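Local coordinates for protein copper-containing nitrite reductase (Thermus scotoductus, PDB 6HBE) that probably catalyses the one-electron reduction of nitrite to nitric oxide with electrons from cytochrome c, working as a copper-containing homotrimer of three-domain subunits, at residues L26-S31 with L67-N72; R42-N47 with V73-S78; G52-V57 with V292-V297. One frame throughout, in Å; residues are numbered along the deposited sequence.

Interaction 1 (L26-S31 with L67-N72); sequences LEARSS and LRNLDN
Leu26, Glu27 and Ala28 pair in parallel with Leu67, Arg68 and Asn69, joining two neighbouring strands of one sheet in the N-terminal cupredoxin domain. Three backbone hydrogen bonds lace them: Arg68 N to Leu26 O, Ala28 N to Arg68 O and Leu70 N to Ala28 O, each 2.9 Å long. The face bearing Leu26, Ala28, Leu67 and Asn69 is the tight, buried one. There CD1 of Leu67, brought round by a CG anti to the backbone N (chi1 172°), lies 3.6 Å from Leu26 O, and the methyl of Ala28 turns inward beside His75 and Gln130, two ligands of this domain's type 1 copper. Asn69 closes an Asx turn as its OD1 accepts from Asp71 N at 2.8 Å, while its ND2 holds Val73 O and Val93 O. The opposite face is looser and partly open to solvent. Glu27 and Arg68 run alongside each other, their carboxylate and guanidinium planes 82° apart, yet Glu27 OE2 and Arg68 NE stay 4.3 Å apart, short of a salt bridge; the exposed Leu70 lays CD2 against the carboxylate of Glu27. Beyond the paired strands, the carboxylate of Asp71 has its main partner in His75 NE2, which binds OD2. It also faces the hydroxyl of Ser30, whose OG sits 3.1 Å from both Asp71 OD1 and Asp71 OD2.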
loop_
_atom_site.group_PDB
_atom_site.type_symbol
_atom_site.label_atom_id
_atom_site.label_comp_id
_atom_site.label_asym_id
_atom_site.label_seq_id
_atom_site.Cartn_x
_atom_site.Cartn_y
_atom_site.Cartn_z
ATOM N N LEU C 26 -8.015 10.340 30.796
ATOM C CA LEU C 26 -7.576 10.804 29.475
ATOM C C LEU C 26 -8.152 12.176 29.142
ATOM O O LEU C 26 -9.374 12.384 29.275
ATOM C CB LEU C 26 -7.977 9.781 28.391
ATOM C CG LEU C 26 -7.369 8.384 28.532
ATOM C CD1 LEU C 26 -7.964 7.416 27.530
ATOM C CD2 LEU C 26 -5.844 8.427 28.381
ATOM N N GLU C 27 -7.304 13.081 28.653
ATOM C CA GLU C 27 -7.670 14.436 28.339
ATOM C C GLU C 27 -7.453 14.769 26.854
ATOM O O GLU C 27 -6.312 14.938 26.399
ATOM C CB GLU C 27 -6.883 15.416 29.228
ATOM C CG GLU C 27 -7.114 15.181 30.723
ATOM C CD GLU C 27 -6.567 16.300 31.604
ATOM O OE1 GLU C 27 -5.556 16.926 31.220
ATOM O OE2 GLU C 27 -7.153 16.548 32.684
ATOM N N ALA C 28 -8.551 14.882 26.103
ATOM C CA ALA C 28 -8.475 15.212 24.678
ATOM C C ALA C 28 -8.093 16.672 24.454
ATOM O O ALA C 28 -8.695 17.587 25.060
ATOM C CB ALA C 28 -9.797 14.883 23.966
ATOM N N ARG C 29 -7.107 16.894 23.582
ATOM C CA ARG C 29 -6.609 18.247 23.254
ATOM C C ARG C 29 -5.989 18.386 21.866
ATOM O O ARG C 29 -5.765 17.397 21.185
ATOM C CB ARG C 29 -5.613 18.710 24.298
ATOM C CG ARG C 29 -4.620 17.666 24.722
ATOM C CD ARG C 29 -4.120 17.981 26.114
ATOM N NE ARG C 29 -3.498 19.289 26.127
ATOM C CZ ARG C 29 -2.899 19.831 27.181
ATOM N NH1 ARG C 29 -2.806 19.174 28.344
ATOM N NH2 ARG C 29 -2.368 21.044 27.048
ATOM N N SER C 30 -5.788 19.637 21.452
ATOM C CA SER C 30 -4.992 20.006 20.294
ATOM C C SER C 30 -3.541 20.125 20.739
ATOM O O SER C 30 -3.278 20.723 21.793
ATOM C CB SER C 30 -5.421 21.374 19.754
ATOM O OG SER C 30 -6.571 21.227 18.958
ATOM N N SER C 31 -2.602 19.595 19.955
ATOM C CA SER C 31 -1.174 19.596 20.362
ATOM C C SER C 31 -0.192 19.763 19.189
ATOM O O SER C 31 -0.569 19.684 17.992
ATOM C CB SER C 31 -0.836 18.297 21.104
ATOM O OG SER C 31 -1.772 17.971 22.143
ATOM N N LEU C 67 -12.892 10.505 31.004
ATOM C CA LEU C 67 -12.499 11.195 29.795
ATOM C C LEU C 67 -12.918 12.639 29.855
ATOM O O LEU C 67 -14.115 12.918 30.022
ATOM C CB LEU C 67 -13.162 10.504 28.601
ATOM C CG LEU C 67 -13.041 11.196 27.231
ATOM C CD1 LEU C 67 -11.592 11.193 26.754
ATOM C CD2 LEU C 67 -13.941 10.486 26.221
ATOM N N ARG C 68 -12.001 13.570 29.621
ATOM C CA ARG C 68 -12.330 14.988 29.650
ATOM C C ARG C 68 -11.957 15.614 28.326
ATOM O O ARG C 68 -10.884 15.334 27.807
ATOM C CB ARG C 68 -11.565 15.749 30.756
ATOM C CG ARG C 68 -11.745 15.194 32.151
ATOM C CD ARG C 68 -10.974 16.004 33.198
ATOM N NE ARG C 68 -10.903 15.255 34.447
ATOM C CZ ARG C 68 -11.927 15.058 35.289
ATOM N NH1 ARG C 68 -13.130 15.602 35.072
ATOM N NH2 ARG C 68 -11.740 14.327 36.393
ATOM N N ASN C 69 -12.840 16.450 27.777
ATOM C CA ASN C 69 -12.532 17.161 26.545
ATOM C C ASN C 69 -12.104 18.596 26.815
ATOM O O ASN C 69 -12.936 19.469 27.120
ATOM C CB ASN C 69 -13.715 17.105 25.565
ATOM C CG ASN C 69 -13.385 17.740 24.226
ATOM O OD1 ASN C 69 -12.304 18.313 24.040
ATOM N ND2 ASN C 69 -14.312 17.634 23.277
ATOM N N LEU C 70 -10.816 18.853 26.634
ATOM C CA LEU C 70 -10.197 20.131 26.905
ATOM C C LEU C 70 -10.053 20.985 25.648
ATOM O O LEU C 70 -9.569 22.109 25.728
ATOM C CB LEU C 70 -8.836 19.928 27.598
ATOM C CG LEU C 70 -8.820 19.904 29.134
ATOM C CD1 LEU C 70 -9.885 19.024 29.758
ATOM C CD2 LEU C 70 -7.442 19.516 29.654
ATOM N N ASP C 71 -10.523 20.482 24.508
ATOM C CA ASP C 71 -10.392 21.174 23.228
ATOM C C ASP C 71 -11.662 21.997 22.890
ATOM O O ASP C 71 -12.658 21.897 23.583
ATOM C CB ASP C 71 -10.177 20.127 22.116
ATOM C CG ASP C 71 -9.367 20.647 20.936
ATOM O OD1 ASP C 71 -8.933 21.822 20.926
ATOM O OD2 ASP C 71 -9.139 19.838 19.996
ATOM N N ASN C 72 -11.598 22.740 21.786
ATOM C CA ASN C 72 -12.736 23.492 21.207
ATOM C C ASN C 72 -13.559 22.736 20.141
ATOM O O ASN C 72 -14.507 23.314 19.613
ATOM C CB ASN C 72 -12.251 24.847 20.620
ATOM C CG ASN C 72 -11.209 24.688 19.501
ATOM O OD1 ASN C 72 -10.462 23.723 19.468
ATOM N ND2 ASN C 72 -11.147 25.651 18.596
HETATM O O HOH W 1 -6.519 21.890 23.236
#

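Interaction 2 (R42-N47 with V73-S78); sequences RGFSFN and VTHGLS. With CU (copper (II) ion), chain N.
The Phe44 ring receives the imidazole of His75 edge-on over one face, a T-shaped pair with centroids 5.1 Å apart and planes at 72°. His75 CE1 does the touching, 3.7 Å from Phe44 CD1 and displaced toward the rim of the phenyl ring, so the phenylalanine lies at the edge of the imidazole, in its plane. Along another part of that edge, His75 ND1 binds copper at 2.1 Å, which, with NE2 held by Asp71, leaves the imidazole little freedom to rotate. With CG anti to the carbonyl carbon (chi1 -69°), the His75 ring is directed at strand 39-46 and the metal. Phe44 also stacks on His125, another ligand of the same copper, and meets Tyr433 edge-to-face; Tyr433 is the sequence neighbour of Met434, a ligand of the C-terminal copper. Phe46, further along the strand, takes the backbone instead: Gly76 O lies in plane at its edge, 3.7 Å from Phe46 CZ. Phe46 CZ also meets Leu77 CD1 at 4.0 Å, and CG2 of Val73 approaches Phe44 CE1 at 4.3 Å. No hydrogen bond joins the two segments, which meet through ring, methyl and carbonyl contacts. Together with Cys115, His125 and Gln130, His75 completes the type 1 copper site of a cupredoxin domain, with Phe44 of strand 39-46 packed against two of its histidine ligands.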
loop_
_atom_site.group_PDB
_atom_site.type_symbol
_atom_site.label_atom_id
_atom_site.label_comp_id
_atom_site.label_asym_id
_atom_site.label_seq_id
_atom_site.Cartn_x
_atom_site.Cartn_y
_atom_site.Cartn_z
ATOM N N ARG C 42 1.566 19.180 13.826
ATOM C CA ARG C 42 0.310 19.605 14.475
ATOM C C ARG C 42 -0.723 18.522 14.353
ATOM O O ARG C 42 -0.865 17.924 13.288
ATOM C CB ARG C 42 -0.267 20.866 13.825
ATOM C CG ARG C 42 0.612 22.105 13.918
ATOM C CD ARG C 42 -0.215 23.370 13.723
ATOM N NE ARG C 42 0.619 24.402 13.136
ATOM C CZ ARG C 42 1.153 25.450 13.767
ATOM N NH1 ARG C 42 1.915 26.291 13.055
ATOM N NH2 ARG C 42 0.937 25.698 15.070
ATOM N N GLY C 43 -1.477 18.306 15.425
ATOM C CA GLY C 43 -2.551 17.329 15.439
ATOM C C GLY C 43 -3.387 17.360 16.698
ATOM O O GLY C 43 -3.565 18.405 17.308
ATOM N N PHE C 44 -3.927 16.206 17.065
ATOM C CA PHE C 44 -4.714 16.026 18.274
ATOM C C PHE C 44 -4.039 14.974 19.153
ATOM O O PHE C 44 -3.389 14.055 18.628
ATOM C CB PHE C 44 -6.126 15.524 17.950
ATOM C CG PHE C 44 -6.959 16.460 17.088
ATOM C CD1 PHE C 44 -7.324 17.728 17.557
ATOM C CD2 PHE C 44 -7.446 16.048 15.833
ATOM C CE1 PHE C 44 -8.098 18.597 16.778
ATOM C CE2 PHE C 44 -8.225 16.912 15.049
ATOM C CZ PHE C 44 -8.546 18.185 15.520
ATOM N N SER C 45 -4.214 15.074 20.478
ATOM C CA SER C 45 -3.652 14.101 21.427
ATOM C C SER C 45 -4.601 13.746 22.572
ATOM O O SER C 45 -5.680 14.373 22.739
ATOM C CB SER C 45 -2.349 14.638 22.030
ATOM O OG SER C 45 -2.607 15.682 22.946
ATOM N N PHE C 46 -4.209 12.724 23.319
ATOM C CA PHE C 46 -4.613 12.551 24.707
ATOM C C PHE C 46 -3.416 12.954 25.586
ATOM O O PHE C 46 -2.305 12.419 25.435
ATOM C CB PHE C 46 -5.029 11.135 25.013
ATOM C CG PHE C 46 -6.287 10.707 24.299
ATOM C CD1 PHE C 46 -7.516 11.184 24.701
ATOM C CD2 PHE C 46 -6.223 9.877 23.183
ATOM C CE1 PHE C 46 -8.669 10.816 24.040
ATOM C CE2 PHE C 46 -7.370 9.495 22.522
ATOM C CZ PHE C 46 -8.598 9.968 22.948
ATOM N N ASN C 47 -3.645 13.927 26.469
ATOM C CA ASN C 47 -2.658 14.366 27.464
ATOM C C ASN C 47 -1.350 14.918 26.909
ATOM O O ASN C 47 -0.296 14.783 27.537
ATOM C CB ASN C 47 -2.360 13.246 28.447
ATOM C CG ASN C 47 -3.609 12.692 29.112
ATOM O OD1 ASN C 47 -4.572 12.239 28.454
ATOM N ND2 ASN C 47 -3.599 12.693 30.422
ATOM N N VAL C 73 -13.205 21.478 19.819
ATOM C CA VAL C 73 -14.055 20.598 18.998
ATOM C C VAL C 73 -14.360 19.305 19.744
ATOM O O VAL C 73 -13.677 18.954 20.721
ATOM C CB VAL C 73 -13.460 20.273 17.598
ATOM C CG1 VAL C 73 -13.116 21.553 16.850
ATOM C CG2 VAL C 73 -12.238 19.350 17.680
ATOM N N THR C 74 -15.383 18.616 19.260
ATOM C CA THR C 74 -15.850 17.333 19.801
ATOM C C THR C 74 -14.782 16.248 19.670
ATOM O O THR C 74 -14.108 16.214 18.662
ATOM C CB THR C 74 -17.127 16.922 19.054
ATOM O OG1 THR C 74 -18.139 17.905 19.325
ATOM C CG2 THR C 74 -17.668 15.563 19.463
ATOM N N HIS C 75 -14.684 15.364 20.671
ATOM C CA HIS C 75 -13.764 14.207 20.661
ATOM C C HIS C 75 -14.535 13.022 21.242
ATOM O O HIS C 75 -15.775 13.068 21.344
ATOM C CB HIS C 75 -12.474 14.515 21.468
ATOM C CG HIS C 75 -11.590 15.527 20.813
ATOM N ND1 HIS C 75 -10.877 15.250 19.669
ATOM C CD2 HIS C 75 -11.296 16.809 21.142
ATOM C CE1 HIS C 75 -10.215 16.332 19.294
ATOM N NE2 HIS C 75 -10.449 17.289 20.172
ATOM N N GLY C 76 -13.836 11.960 21.591
ATOM C CA GLY C 76 -14.470 10.780 22.150
ATOM C C GLY C 76 -13.435 9.719 22.388
ATOM O O GLY C 76 -12.245 10.019 22.368
ATOM N N LEU C 77 -13.868 8.484 22.628
ATOM C CA LEU C 77 -12.929 7.381 22.882
ATOM C C LEU C 77 -13.526 6.012 22.540
ATOM O O LEU C 77 -14.687 5.702 22.889
ATOM C CB LEU C 77 -12.503 7.381 24.363
ATOM C CG LEU C 77 -11.534 6.304 24.880
ATOM C CD1 LEU C 77 -10.139 6.572 24.319
ATOM C CD2 LEU C 77 -11.499 6.295 26.411
ATOM N N SER C 78 -12.707 5.206 21.865
ATOM C CA SER C 78 -12.892 3.767 21.761
ATOM C C SER C 78 -11.734 3.061 22.460
ATOM O O SER C 78 -10.596 3.497 22.357
ATOM C CB SER C 78 -12.944 3.321 20.277
ATOM O OG SER C 78 -13.000 1.900 20.224
HETATM CU CU CU N . -10.705 13.507 18.593
#

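Interaction 3 (G52-V57 with V292-V297); sequences GPMLVV and VRAEGV
Met54 meets Glu295 through a nearly straight hydrogen bond: its backbone N-H points at Glu295 OE2, 2.9 Å from Met54 N at 177°, and uses the anti lone pair of that oxygen. OE2 is gripped a second time by Arg293, which binds the carboxylate side-on in a salt bridge, Arg293 NE to Glu295 OE1 at 2.9 Å and Arg293 NH2 to Glu295 OE2 at 2.8 Å, both nitrogens coming from above the carboxylate plane. With an alanine in place of Glu295, Met54 N is likely to lose its acceptor and the Arg293 guanidinium its bidentate mate, leaving that group less firmly fixed in its rotation. Sulfur and apolar contacts form a second group. The Met54 side chain runs out extended (chi1 -180°) and then bends at SD, laying Met54 CE over one face of the Arg293 guanidinium, 3.9 Å from Arg293 NH1. Met54 SD takes a weak, long bond from Ala294 N at 3.6 Å and touches the methyl of that residue. One water bridges the carbonyls of Gly52 and Ala294. Ala294 centres an inverse gamma turn in the linker leaving the second cupredoxin domain, which here packs on residues 52-54, next to strand 55-58 of the first domain.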
loop_
_atom_site.group_PDB
_atom_site.type_symbol
_atom_site.label_atom_id
_atom_site.label_comp_id
_atom_site.label_asym_id
_atom_site.label_seq_id
_atom_site.Cartn_x
_atom_site.Cartn_y
_atom_site.Cartn_z
ATOM N N GLY C 52 -0.413 8.395 23.237
ATOM C CA GLY C 52 -0.877 8.881 24.524
ATOM C C GLY C 52 -0.439 8.034 25.731
ATOM O O GLY C 52 0.360 7.105 25.579
ATOM N N PRO C 53 -0.953 8.355 26.925
ATOM C CA PRO C 53 -0.659 7.603 28.141
ATOM C C PRO C 53 -0.854 6.111 27.978
ATOM O O PRO C 53 -1.850 5.701 27.417
ATOM C CB PRO C 53 -1.694 8.164 29.147
ATOM C CG PRO C 53 -1.845 9.571 28.704
ATOM C CD PRO C 53 -1.916 9.440 27.203
ATOM N N MET C 54 0.102 5.325 28.432
ATOM C CA MET C 54 0.013 3.868 28.387
ATOM C C MET C 54 -0.642 3.376 29.654
ATOM O O MET C 54 -0.178 3.730 30.749
ATOM C CB MET C 54 1.420 3.244 28.244
ATOM C CG MET C 54 1.396 1.716 28.183
ATOM S SD MET C 54 3.043 0.953 28.067
ATOM C CE MET C 54 3.599 1.073 29.771
ATOM N N LEU C 55 -1.683 2.538 29.517
ATOM C CA LEU C 55 -2.430 1.972 30.645
ATOM C C LEU C 55 -2.129 0.505 30.780
ATOM O O LEU C 55 -2.132 -0.214 29.780
ATOM C CB LEU C 55 -3.942 2.163 30.427
ATOM C CG LEU C 55 -4.395 3.467 29.766
ATOM C CD1 LEU C 55 -5.926 3.492 29.601
ATOM C CD2 LEU C 55 -3.911 4.705 30.505
ATOM N N VAL C 56 -1.829 0.038 31.997
ATOM C CA VAL C 56 -1.551 -1.375 32.242
ATOM C C VAL C 56 -2.399 -1.854 33.418
ATOM O O VAL C 56 -2.356 -1.252 34.497
ATOM C CB VAL C 56 -0.057 -1.619 32.573
ATOM C CG1 VAL C 56 0.202 -3.095 32.855
ATOM C CG2 VAL C 56 0.828 -1.120 31.440
ATOM N N VAL C 57 -3.147 -2.930 33.200
ATOM C CA VAL C 57 -3.978 -3.561 34.218
ATOM C C VAL C 57 -3.778 -5.058 34.179
ATOM O O VAL C 57 -3.063 -5.581 33.304
ATOM C CB VAL C 57 -5.481 -3.207 34.057
ATOM C CG1 VAL C 57 -5.667 -1.692 33.960
ATOM C CG2 VAL C 57 -6.106 -3.913 32.848
ATOM N N VAL C 292 10.559 0.650 29.182
ATOM C CA VAL C 292 10.336 1.544 28.038
ATOM C C VAL C 292 8.821 1.594 27.838
ATOM O O VAL C 292 8.208 0.569 27.517
ATOM C CB VAL C 292 11.065 1.044 26.782
ATOM C CG1 VAL C 292 10.720 1.897 25.547
ATOM C CG2 VAL C 292 12.572 1.088 27.021
ATOM N N ARG C 293 8.233 2.758 28.096
ATOM C CA ARG C 293 6.783 2.975 27.964
ATOM C C ARG C 293 6.403 3.393 26.517
ATOM O O ARG C 293 7.142 4.154 25.827
ATOM C CB ARG C 293 6.318 4.064 28.955
ATOM C CG ARG C 293 6.657 3.784 30.423
ATOM C CD ARG C 293 6.359 4.973 31.337
ATOM N NE ARG C 293 4.926 5.237 31.366
ATOM C CZ ARG C 293 4.003 4.510 31.994
ATOM N NH1 ARG C 293 4.319 3.486 32.768
ATOM N NH2 ARG C 293 2.723 4.868 31.878
ATOM N N ALA C 294 5.200 3.013 26.108
ATOM C CA ALA C 294 4.738 3.280 24.741
ATOM C C ALA C 294 4.051 4.630 24.677
ATOM O O ALA C 294 2.841 4.708 24.391
ATOM C CB ALA C 294 3.827 2.180 24.281
ATOM N N GLU C 295 4.847 5.693 24.865
ATOM C CA GLU C 295 4.351 7.061 25.064
ATOM C C GLU C 295 5.260 8.004 24.313
ATOM O O GLU C 295 6.500 7.839 24.326
ATOM C CB GLU C 295 4.347 7.439 26.560
ATOM C CG GLU C 295 3.347 6.655 27.402
ATOM C CD GLU C 295 3.427 6.887 28.909
ATOM O OE1 GLU C 295 4.466 7.383 29.417
ATOM O OE2 GLU C 295 2.467 6.471 29.630
ATOM N N GLY C 296 4.660 8.964 23.638
ATOM C CA GLY C 296 5.395 10.029 22.938
ATOM C C GLY C 296 6.109 10.990 23.886
ATOM O O GLY C 296 5.846 11.003 25.081
ATOM N N VAL C 297 6.990 11.813 23.326
ATOM C CA VAL C 297 7.630 12.911 24.054
ATOM C C VAL C 297 6.556 14.002 24.250
ATOM O O VAL C 297 5.842 14.327 23.283
ATOM C CB VAL C 297 8.786 13.541 23.243
ATOM C CG1 VAL C 297 9.437 14.693 24.020
ATOM C CG2 VAL C 297 9.838 12.489 22.862
HETATM O O HOH W 2 0.101 4.429 24.962
#

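The first segments of interactions 1, 2 and 3 follow one another along the chain, 26-31, 42-47 and 52-57; the partners 67-72 and 73-78 come next, whereas 292-297 returns from far downstream. Interactions 1 and 2 lie only about 6 Å apart between centres. They share the sheet in which strands 21-36 and 39-46 are neighbours, bound there by Glu27 O and Asn47 N, and segment 67-72 runs directly into the copper-binding loop 73-78. Interaction 3 sits about 17 and 16 Å from their centres beside another sheet, that of strand 55-58, touching them through Pro53. Two contacts thus frame the type 1 copper of the N-terminal domain, and the third ties that domain to the interdomain linker.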